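Local coordinates for devB protein (Vibrio cholerae O1 biovar eltor str. N16961, PDB 1Y89) that probably hydrolyses 6-phosphogluconolactone to 6-phosphogluconate in the pentose phosphate pathway, at residues 31-36 with 60-65; 68-73 with 171-176; 188-193 with 226-231. All coordinates share one frame; numbering follows the deposited sequence.

Contact 1: 31-36 with 60-65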
loop_
_atom_site.group_PDB
_atom_site.type_symbol
_atom_site.label_atom_id
_atom_site.label_comp_id
_atom_site.label_asym_id
_atom_site.label_seq_id
_atom_site.Cartn_x
_atom_site.Cartn_y
_atom_site.Cartn_z
ATOM N N VAL A 31 12.145 -6.996 16.000
ATOM C CA VAL A 31 11.680 -5.999 15.043
ATOM C C VAL A 31 11.890 -4.652 15.745
ATOM O O VAL A 31 11.383 -4.432 16.859
ATOM C CB VAL A 31 10.181 -6.188 14.667
ATOM C CG1 VAL A 31 9.699 -5.072 13.678
ATOM C CG2 VAL A 31 9.937 -7.611 14.102
ATOM N N HIS A 32 12.668 -3.786 15.098
ATOM C CA HIS A 32 12.980 -2.464 15.644
ATOM C C HIS A 32 12.084 -1.411 15.020
ATOM O O HIS A 32 12.115 -1.194 13.770
ATOM C CB HIS A 32 14.462 -2.176 15.435
ATOM C CG HIS A 32 15.325 -3.073 16.257
ATOM N ND1 HIS A 32 15.520 -2.865 17.608
ATOM C CD2 HIS A 32 15.979 -4.224 15.947
ATOM C CE1 HIS A 32 16.295 -3.826 18.087
ATOM N NE2 HIS A 32 16.590 -4.664 17.096
ATOM N N ILE A 33 11.298 -0.767 15.889
ATOM C CA ILE A 33 10.284 0.191 15.481
ATOM C C ILE A 33 10.596 1.549 16.123
ATOM O O ILE A 33 10.866 1.638 17.320
ATOM C CB ILE A 33 8.859 -0.291 15.831
ATOM C CG1 ILE A 33 8.597 -1.639 15.088
ATOM C CG2 ILE A 33 7.765 0.816 15.458
ATOM C CD1 ILE A 33 7.481 -2.419 15.633
ATOM N N SER A 34 10.576 2.589 15.301
ATOM C CA SER A 34 10.801 3.947 15.789
ATOM C C SER A 34 9.456 4.709 15.892
ATOM O O SER A 34 8.699 4.800 14.903
ATOM C CB SER A 34 11.768 4.674 14.868
ATOM O OG SER A 34 11.897 6.033 15.278
ATOM N N LEU A 35 9.191 5.286 17.066
ATOM C CA LEU A 35 7.916 5.949 17.341
ATOM C C LEU A 35 8.038 7.458 17.325
ATOM O O LEU A 35 8.986 7.997 17.872
ATOM C CB LEU A 35 7.399 5.526 18.717
ATOM C CG LEU A 35 7.098 4.031 18.930
ATOM C CD1 LEU A 35 6.656 3.782 20.367
ATOM C CD2 LEU A 35 5.975 3.577 17.951
ATOM N N SER A 36 7.046 8.118 16.723
ATOM C CA SER A 36 6.862 9.562 16.808
ATOM C C SER A 36 5.831 9.797 17.925
ATOM O O SER A 36 5.185 8.838 18.398
ATOM C CB SER A 36 6.347 10.098 15.459
ATOM O OG SER A 36 5.272 9.286 15.035
ATOM N N LYS A 60 7.332 -9.220 23.329
ATOM C CA LYS A 60 8.709 -9.666 23.538
ATOM C C LYS A 60 9.599 -9.574 22.278
ATOM O O LYS A 60 10.827 -9.480 22.392
ATOM C CB LYS A 60 8.751 -11.100 24.121
ATOM C CG LYS A 60 8.309 -12.155 23.120
ATOM C CD LYS A 60 8.137 -13.557 23.747
ATOM C CE LYS A 60 7.434 -14.535 22.766
ATOM N NZ LYS A 60 7.456 -15.960 23.315
ATOM N N ASN A 61 8.975 -9.610 21.095
ATOM C CA ASN A 61 9.664 -9.495 19.796
ATOM C C ASN A 61 9.791 -8.064 19.239
ATOM O O ASN A 61 10.536 -7.809 18.283
ATOM C CB ASN A 61 8.964 -10.382 18.756
ATOM C CG ASN A 61 9.077 -11.833 19.086
ATOM O OD1 ASN A 61 10.078 -12.256 19.687
ATOM N ND2 ASN A 61 8.068 -12.628 18.691
ATOM N N LEU A 62 9.083 -7.118 19.852
ATOM C CA LEU A 62 9.107 -5.721 19.367
ATOM C C LEU A 62 10.040 -4.878 20.214
ATOM O O LEU A 62 10.086 -5.033 21.419
ATOM C CB LEU A 62 7.686 -5.105 19.381
ATOM C CG LEU A 62 6.566 -5.795 18.598
ATOM C CD1 LEU A 62 5.290 -4.960 18.580
ATOM C CD2 LEU A 62 7.000 -6.109 17.176
ATOM N N HIS A 63 10.811 -4.003 19.570
ATOM C CA HIS A 63 11.668 -3.057 20.264
ATOM C C HIS A 63 11.265 -1.660 19.861
ATOM O O HIS A 63 11.193 -1.360 18.666
ATOM C CB HIS A 63 13.152 -3.316 19.906
ATOM C CG HIS A 63 13.666 -4.595 20.488
ATOM N ND1 HIS A 63 14.481 -4.634 21.597
ATOM C CD2 HIS A 63 13.381 -5.887 20.180
ATOM C CE1 HIS A 63 14.742 -5.896 21.904
ATOM N NE2 HIS A 63 14.078 -6.677 21.063
ATOM N N PHE A 64 10.968 -0.819 20.839
ATOM C CA PHE A 64 10.539 0.540 20.539
ATOM C C PHE A 64 11.631 1.528 20.829
ATOM O O PHE A 64 12.252 1.494 21.910
ATOM C CB PHE A 64 9.271 0.934 21.329
ATOM C CG PHE A 64 8.048 0.220 20.863
ATOM C CD1 PHE A 64 7.646 0.286 19.532
ATOM C CD2 PHE A 64 7.297 -0.524 21.742
ATOM C CE1 PHE A 64 6.484 -0.390 19.089
ATOM C CE2 PHE A 64 6.144 -1.205 21.307
ATOM C CZ PHE A 64 5.744 -1.135 19.976
ATOM N N TRP A 65 11.826 2.409 19.845
ATOM C CA TRP A 65 12.775 3.509 19.937
ATOM C C TRP A 65 11.971 4.747 19.547
ATOM O O TRP A 65 10.815 4.607 19.147
ATOM C CB TRP A 65 13.931 3.321 18.955
ATOM C CG TRP A 65 14.675 2.022 19.111
ATOM C CD1 TRP A 65 14.255 0.775 18.681
ATOM C CD2 TRP A 65 15.962 1.839 19.684
ATOM N NE1 TRP A 65 15.212 -0.174 18.986
ATOM C CE2 TRP A 65 16.280 0.458 19.571
ATOM C CE3 TRP A 65 16.898 2.708 20.263
ATOM C CZ2 TRP A 65 17.467 -0.074 20.043
ATOM C CZ3 TRP A 65 18.094 2.174 20.732
ATOM C CH2 TRP A 65 18.365 0.787 20.618
#

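Contact 2: 68-73 with 171-176. With PO4 (phosphate ion), chain C.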
loop_
_atom_site.group_PDB
_atom_site.type_symbol
_atom_site.label_atom_id
_atom_site.label_comp_id
_atom_site.label_asym_id
_atom_site.label_seq_id
_atom_site.Cartn_x
_atom_site.Cartn_y
_atom_site.Cartn_z
ATOM N N ASP A 68 12.370 11.010 17.797
ATOM C CA ASP A 68 12.832 12.182 18.552
ATOM C C ASP A 68 12.177 12.167 19.931
ATOM O O ASP A 68 11.148 11.482 20.140
ATOM C CB ASP A 68 12.551 13.531 17.788
ATOM C CG ASP A 68 11.066 13.887 17.682
ATOM O OD1 ASP A 68 10.236 13.002 17.349
ATOM O OD2 ASP A 68 10.731 15.085 17.883
ATOM N N GLU A 69 12.755 12.953 20.832
ATOM C CA GLU A 69 12.285 13.079 22.195
ATOM C C GLU A 69 12.591 14.495 22.670
ATOM O O GLU A 69 13.634 15.053 22.311
ATOM C CB GLU A 69 12.973 12.074 23.125
ATOM C CG GLU A 69 12.506 12.103 24.596
ATOM C CD GLU A 69 11.000 11.891 24.722
ATOM O OE1 GLU A 69 10.233 12.898 24.630
ATOM O OE2 GLU A 69 10.595 10.719 24.892
ATOM N N ARG A 70 11.662 15.052 23.455
ATOM C CA ARG A 70 11.818 16.344 24.083
ATOM C C ARG A 70 12.718 16.186 25.312
ATOM O O ARG A 70 12.628 15.196 26.061
ATOM C CB ARG A 70 10.455 16.929 24.485
ATOM C CG ARG A 70 9.576 17.348 23.280
ATOM C CD ARG A 70 8.942 16.168 22.540
ATOM N NE ARG A 70 7.909 16.619 21.577
ATOM C CZ ARG A 70 6.668 16.985 21.904
ATOM N NH1 ARG A 70 6.247 16.940 23.179
ATOM N NH2 ARG A 70 5.826 17.387 20.949
ATOM N N CYS A 71 13.621 17.132 25.497
ATOM C CA CYS A 71 14.607 17.008 26.565
ATOM C C CYS A 71 13.970 17.409 27.874
ATOM O O CYS A 71 14.366 18.408 28.494
ATOM C CB CYS A 71 15.888 17.821 26.246
ATOM S SG CYS A 71 16.736 17.043 24.879
ATOM N N VAL A 72 12.989 16.599 28.287
ATOM C CA VAL A 72 12.266 16.793 29.547
ATOM C C VAL A 72 12.211 15.456 30.263
ATOM O O VAL A 72 12.412 14.393 29.628
ATOM C CB VAL A 72 10.806 17.337 29.340
ATOM C CG1 VAL A 72 10.791 18.812 28.793
ATOM C CG2 VAL A 72 9.926 16.382 28.458
ATOM N N ALA A 73 11.927 15.491 31.571
ATOM C CA ALA A 73 11.773 14.262 32.365
ATOM C C ALA A 73 10.699 13.345 31.761
ATOM O O ALA A 73 9.725 13.824 31.152
ATOM C CB ALA A 73 11.445 14.590 33.833
ATOM N N GLN A 171 12.948 24.869 22.708
ATOM C CA GLN A 171 12.945 23.634 23.475
ATOM C C GLN A 171 13.903 22.651 22.803
ATOM O O GLN A 171 13.834 22.440 21.587
ATOM C CB GLN A 171 11.539 23.030 23.492
ATOM C CG GLN A 171 11.465 21.677 24.246
ATOM C CD GLN A 171 10.195 20.931 23.919
ATOM O OE1 GLN A 171 9.886 20.661 22.740
ATOM N NE2 GLN A 171 9.407 20.649 24.955
ATOM N N LEU A 172 14.788 22.047 23.594
ATOM C CA LEU A 172 15.744 21.067 23.075
ATOM C C LEU A 172 15.140 19.693 22.864
ATOM O O LEU A 172 14.318 19.251 23.670
ATOM C CB LEU A 172 16.953 20.952 24.015
ATOM C CG LEU A 172 17.768 22.246 24.123
ATOM C CD1 LEU A 172 18.841 22.052 25.164
ATOM C CD2 LEU A 172 18.353 22.661 22.748
ATOM N N ARG A 173 15.546 19.037 21.767
ATOM C CA ARG A 173 15.173 17.646 21.469
ATOM C C ARG A 173 16.408 16.868 21.065
ATOM O O ARG A 173 17.351 17.447 20.506
ATOM C CB ARG A 173 14.237 17.593 20.245
ATOM C CG ARG A 173 12.777 18.035 20.556
ATOM C CD ARG A 173 12.517 19.424 20.068
ATOM N NE ARG A 173 11.139 19.796 20.396
ATOM C CZ ARG A 173 10.063 19.484 19.659
ATOM N NH1 ARG A 173 10.194 18.830 18.514
ATOM N NH2 ARG A 173 8.851 19.852 20.062
ATOM N N VAL A 174 16.366 15.556 21.279
ATOM C CA VAL A 174 17.324 14.617 20.661
ATOM C C VAL A 174 16.569 13.953 19.510
ATOM O O VAL A 174 15.435 13.508 19.693
ATOM C CB VAL A 174 17.820 13.571 21.683
ATOM C CG1 VAL A 174 18.643 12.462 20.984
ATOM C CG2 VAL A 174 18.626 14.278 22.781
ATOM N N SER A 175 17.174 13.949 18.323
ATOM C CA SER A 175 16.508 13.430 17.149
ATOM C C SER A 175 17.365 12.423 16.421
ATOM O O SER A 175 18.590 12.552 16.406
ATOM C CB SER A 175 16.194 14.572 16.186
ATOM O OG SER A 175 15.373 14.143 15.099
ATOM N N LYS A 176 16.729 11.447 15.783
ATOM C CA LYS A 176 17.407 10.725 14.702
ATOM C C LYS A 176 17.831 11.730 13.641
ATOM O O LYS A 176 17.151 12.756 13.460
ATOM C CB LYS A 176 16.449 9.734 14.032
ATOM C CG LYS A 176 16.202 8.470 14.856
ATOM C CD LYS A 176 15.407 7.437 13.989
ATOM C CE LYS A 176 15.216 6.064 14.676
ATOM N NZ LYS A 176 14.558 6.065 16.019
HETATM P P PO4 C . 6.530 18.379 17.394
HETATM O O1 PO4 C . 7.915 18.207 16.791
HETATM O O2 PO4 C . 5.617 18.837 16.324
HETATM O O3 PO4 C . 6.179 17.036 17.930
HETATM O O4 PO4 C . 6.621 19.410 18.454
#

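Contact 3: 188-193 with 226-231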
loop_
_atom_site.group_PDB
_atom_site.type_symbol
_atom_site.label_atom_id
_atom_site.label_comp_id
_atom_site.label_asym_id
_atom_site.label_seq_id
_atom_site.Cartn_x
_atom_site.Cartn_y
_atom_site.Cartn_z
ATOM N N SER A 188 6.959 5.696 7.429
ATOM C CA SER A 188 5.551 5.945 7.181
ATOM C C SER A 188 5.184 7.261 7.803
ATOM O O SER A 188 5.174 7.370 9.029
ATOM C CB SER A 188 4.647 4.833 7.783
ATOM O OG SER A 188 5.065 3.528 7.394
ATOM N N TYR A 189 4.888 8.241 6.956
ATOM C CA TYR A 189 4.443 9.558 7.412
ATOM C C TYR A 189 2.944 9.504 7.678
ATOM O O TYR A 189 2.177 9.153 6.775
ATOM C CB TYR A 189 4.717 10.611 6.344
ATOM C CG TYR A 189 6.187 10.886 6.125
ATOM C CD1 TYR A 189 6.903 11.668 7.044
ATOM C CD2 TYR A 189 6.857 10.403 4.974
ATOM C CE1 TYR A 189 8.241 11.951 6.869
ATOM C CE2 TYR A 189 8.229 10.668 4.774
ATOM C CZ TYR A 189 8.900 11.458 5.720
ATOM O OH TYR A 189 10.239 11.755 5.573
ATOM N N LEU A 190 2.549 9.774 8.925
ATOM C CA LEU A 190 1.169 9.589 9.365
ATOM C C LEU A 190 0.597 10.997 9.447
ATOM O O LEU A 190 0.957 11.784 10.338
ATOM C CB LEU A 190 1.110 8.893 10.733
ATOM C CG LEU A 190 1.917 7.585 10.851
ATOM C CD1 LEU A 190 1.738 6.976 12.281
ATOM C CD2 LEU A 190 1.524 6.573 9.717
ATOM N N VAL A 191 -0.275 11.322 8.483
ATOM C CA VAL A 191 -0.652 12.727 8.265
ATOM C C VAL A 191 -2.162 12.800 8.175
ATOM O O VAL A 191 -2.722 12.536 7.114
ATOM C CB VAL A 191 -0.018 13.289 6.976
ATOM C CG1 VAL A 191 -0.303 14.787 6.854
ATOM C CG2 VAL A 191 1.506 13.043 6.982
ATOM N N LEU A 192 -2.788 13.159 9.299
ATOM C CA LEU A 192 -4.230 13.127 9.450
ATOM C C LEU A 192 -4.826 14.492 9.770
ATOM O O LEU A 192 -4.216 15.291 10.489
ATOM C CB LEU A 192 -4.630 12.137 10.553
ATOM C CG LEU A 192 -4.701 10.671 10.108
ATOM C CD1 LEU A 192 -3.415 10.123 9.526
ATOM C CD2 LEU A 192 -5.165 9.796 11.254
ATOM N N GLY A 193 -6.025 14.739 9.236
ATOM C CA GLY A 193 -6.851 15.901 9.630
ATOM C C GLY A 193 -6.772 17.064 8.646
ATOM O O GLY A 193 -5.804 17.198 7.877
ATOM N N GLU A 226 6.115 5.611 2.919
ATOM C CA GLU A 226 4.660 5.627 2.870
ATOM C C GLU A 226 4.099 6.927 3.368
ATOM O O GLU A 226 4.649 7.550 4.301
ATOM C CB GLU A 226 4.090 4.505 3.744
ATOM C CG GLU A 226 4.642 3.171 3.366
ATOM C CD GLU A 226 4.106 2.047 4.202
ATOM O OE1 GLU A 226 4.118 2.143 5.456
ATOM O OE2 GLU A 226 3.680 1.061 3.580
ATOM N N TRP A 227 2.956 7.286 2.800
ATOM C CA TRP A 227 2.145 8.377 3.284
ATOM C C TRP A 227 0.773 7.811 3.649
ATOM O O TRP A 227 0.073 7.257 2.783
ATOM C CB TRP A 227 2.007 9.454 2.188
ATOM C CG TRP A 227 3.338 10.129 1.925
ATOM C CD1 TRP A 227 4.359 9.668 1.168
ATOM C CD2 TRP A 227 3.782 11.343 2.513
ATOM N NE1 TRP A 227 5.427 10.551 1.220
ATOM C CE2 TRP A 227 5.084 11.591 2.038
ATOM C CE3 TRP A 227 3.188 12.267 3.377
ATOM C CZ2 TRP A 227 5.815 12.724 2.406
ATOM C CZ3 TRP A 227 3.924 13.406 3.743
ATOM C CH2 TRP A 227 5.218 13.609 3.264
ATOM N N TYR A 228 0.404 7.911 4.922
ATOM C CA TYR A 228 -0.907 7.433 5.402
ATOM C C TYR A 228 -1.761 8.678 5.636
ATOM O O TYR A 228 -1.421 9.490 6.501
ATOM C CB TYR A 228 -0.751 6.711 6.757
ATOM C CG TYR A 228 -0.320 5.254 6.659
ATOM C CD1 TYR A 228 0.867 4.901 6.040
ATOM C CD2 TYR A 228 -1.099 4.240 7.197
ATOM C CE1 TYR A 228 1.240 3.568 5.931
ATOM C CE2 TYR A 228 -0.741 2.911 7.101
ATOM C CZ TYR A 228 0.432 2.580 6.454
ATOM O OH TYR A 228 0.780 1.260 6.310
ATOM N N LEU A 229 -2.839 8.850 4.873
ATOM C CA LEU A 229 -3.683 10.024 5.060
ATOM C C LEU A 229 -5.099 9.574 5.370
ATOM O O LEU A 229 -5.492 8.460 5.009
ATOM C CB LEU A 229 -3.749 10.859 3.765
ATOM C CG LEU A 229 -2.462 11.291 3.038
ATOM C CD1 LEU A 229 -2.841 12.226 1.904
ATOM C CD2 LEU A 229 -1.417 11.923 3.895
ATOM N N ASP A 230 -5.872 10.455 6.000
ATOM C CA ASP A 230 -7.305 10.277 6.003
ATOM C C ASP A 230 -7.911 11.195 4.956
ATOM O O ASP A 230 -7.188 12.004 4.344
ATOM C CB ASP A 230 -7.917 10.472 7.409
ATOM C CG ASP A 230 -7.697 11.870 7.983
ATOM O OD1 ASP A 230 -6.949 12.692 7.412
ATOM O OD2 ASP A 230 -8.288 12.143 9.049
ATOM N N SER A 231 -9.217 11.040 4.712
ATOM C CA SER A 231 -9.910 11.816 3.712
ATOM C C SER A 231 -9.696 13.295 3.953
ATOM O O SER A 231 -9.440 14.044 3.002
ATOM C CB SER A 231 -11.422 11.499 3.742
ATOM O OG SER A 231 -11.594 10.199 3.216
#

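Contact 1: 31-36 with 60-65
His-32 and Trp-65 meet through their rings: the indole NE1 gives its N-H to His-32 ND1 over 3.0 Å, 151° at the hydrogen. Both side chains set CG beside the backbone N (chi1 -68° and -56°), which sends the two rings the same way. Beside them, His-32 CE1 lies over one face of the His-63 ring, 3.6 Å from His-63 CG; His-32 thus runs alongside each of the other two. Val-31, Ile-33, Leu-62 and Phe-64 line the other face, with Ile-33 CB 3.9 Å from Phe-64 CD1. Leu-35 CD1 comes to 3.7 Å from Phe-64 CD1 from the end of its strand.

Behind the side chains, parallel strands 31-35 and 62-65 are laced by five backbone bonds, among them Ile-33 N to His-63 O at 2.8 Å. Farther out, His-100 stacks on Trp-65 and bonds to His-63 ND1, while Met-21 of helix 10-25 packs on Ile-33 and Leu-62. Helices 39-48 and 53-56 lie between the two strands in the chain, a beta-alpha-beta crossover.

Because ND1 of His-32 accepts the hydrogen bond from the indole N-H, any hydrogen on that imidazole probably sits on NE2; the bond helps to fix how both rings are turned, with His-100 a second restraint on Trp-65.

Contact 2: 68-73 with 171-176
The antiparallel part of the mixed sheet, strand 68-70 with 172-176, one strand in from edge strand 161-165, carries a two-arginine anion site. Arg-70 and Arg-173 form a non-hydrogen-bonded pair and extend side by side on one face, where they hold a phosphate ion, probably from the crystallisation liquor. Arg-173 meets it edge-on and almost straight: NH1 reaches O1 of the phosphate at 2.9 Å (175° at the hydrogen), and NH2 reaches its O4 at 2.8 Å. Arg-70 NH2 adds a bond of 3.1 Å to phosphate O3, and NE2 of His-144 is also hydrogen-bonded to the phosphate.

Gln-171 sets the guanidinium of Arg-173. With CG anti to the backbone N (chi1 178°) and the chain extended beyond it, its OE1 takes both NE, at 2.8 Å, and NH2 of Arg-173, nearly in the guanidinium plane. The same amide lies against the aliphatic part of Arg-70, OE1 being 3.4 Å from CG of that arginine. Arg-70 NH1 is tied to the carbonyl of Glu-78. Asp-68 OD2, hydrogen-bonded to Ser-147 OG, makes only a long salt bridge, 3.8 Å to Arg-173 NH1 and well out of the guanidinium plane.

Glu-69 and Val-174 exchange two backbone bonds. Two guanidinium groups, each with a second anchor in Gln-171 or Glu-78, gathered round one anion suggest a pocket suited to phosphate, consistent with the phosphorylated sugar substrates of this family.

Contact 3: 188-193 with 226-231
Tyr-189 and Trp-227 project side by side from neighbouring parallel strands and form an offset stack, with the phenol and the six-membered indole ring 4.5 Å apart between centroids and 26° between planes. Tyr-189 CD2 lies over the indole, 3.6 Å from Trp-227 CZ2, while Tyr-189 CB presents a CH-pi contact to the same face. Each side chain has CG beside its own backbone N (chi1 -68° in both), which turns both rings the same way and lets them overlap. Val-191 CG2 comes obliquely against the six-membered ring, 4.1 Å from Trp-227 CE3, and Val-191 CB rests 3.6 Å from Leu-229 CD2.

On the opposite face of the sheet, Ser-188 OG donates to Glu-226 OE1 at 2.6 Å, meeting its anti lone pair. That oxygen also bridges to Arg-186, and the serine hydroxyl has a second partner in Trp-134. Leu-190 CD2 packs 3.7 Å from Tyr-228 CB.

At the C-terminal end of strand 224-230, Asp-230 turns CG between its N and carbonyl carbon (chi1 61°), which brings OD1 to Gly-193 N at 2.9 Å. As N-cap of helix 231-234, the same OD1 takes Ala-233 N.

Strands 186-191 and 224-230, with helices 197-205 and 214-217 between, form a beta-alpha-beta unit of the Rossmann-like parallel sheet; helix 197-205 packs on Val-191, Trp-227 and Leu-229, helix 10-25 on Leu-190 and Tyr-228 across the sheet.

All three contacts belong to one mixed sheet and follow one another along the chain, each closing before the next opens. Contacts 1 and 2 share strand 62-70, which pairs in parallel with 31-35 at one end and antiparallel with 172-176 at the other; their centres are 18 Å apart, and Ser-34 OG and Lys-176 NZ, 2.8 Å apart, link them. Contact 3 lies on the other side of strand 134-137, about 20 Å from contact 1 and 23 Å from contact 2, centre to centre. Helix 10-25 packs against both contacts 1 and 3. Contacts 1 and 3 lie in the parallel part, contact 2 in the antiparallel part that brings the arginines to the phosphate.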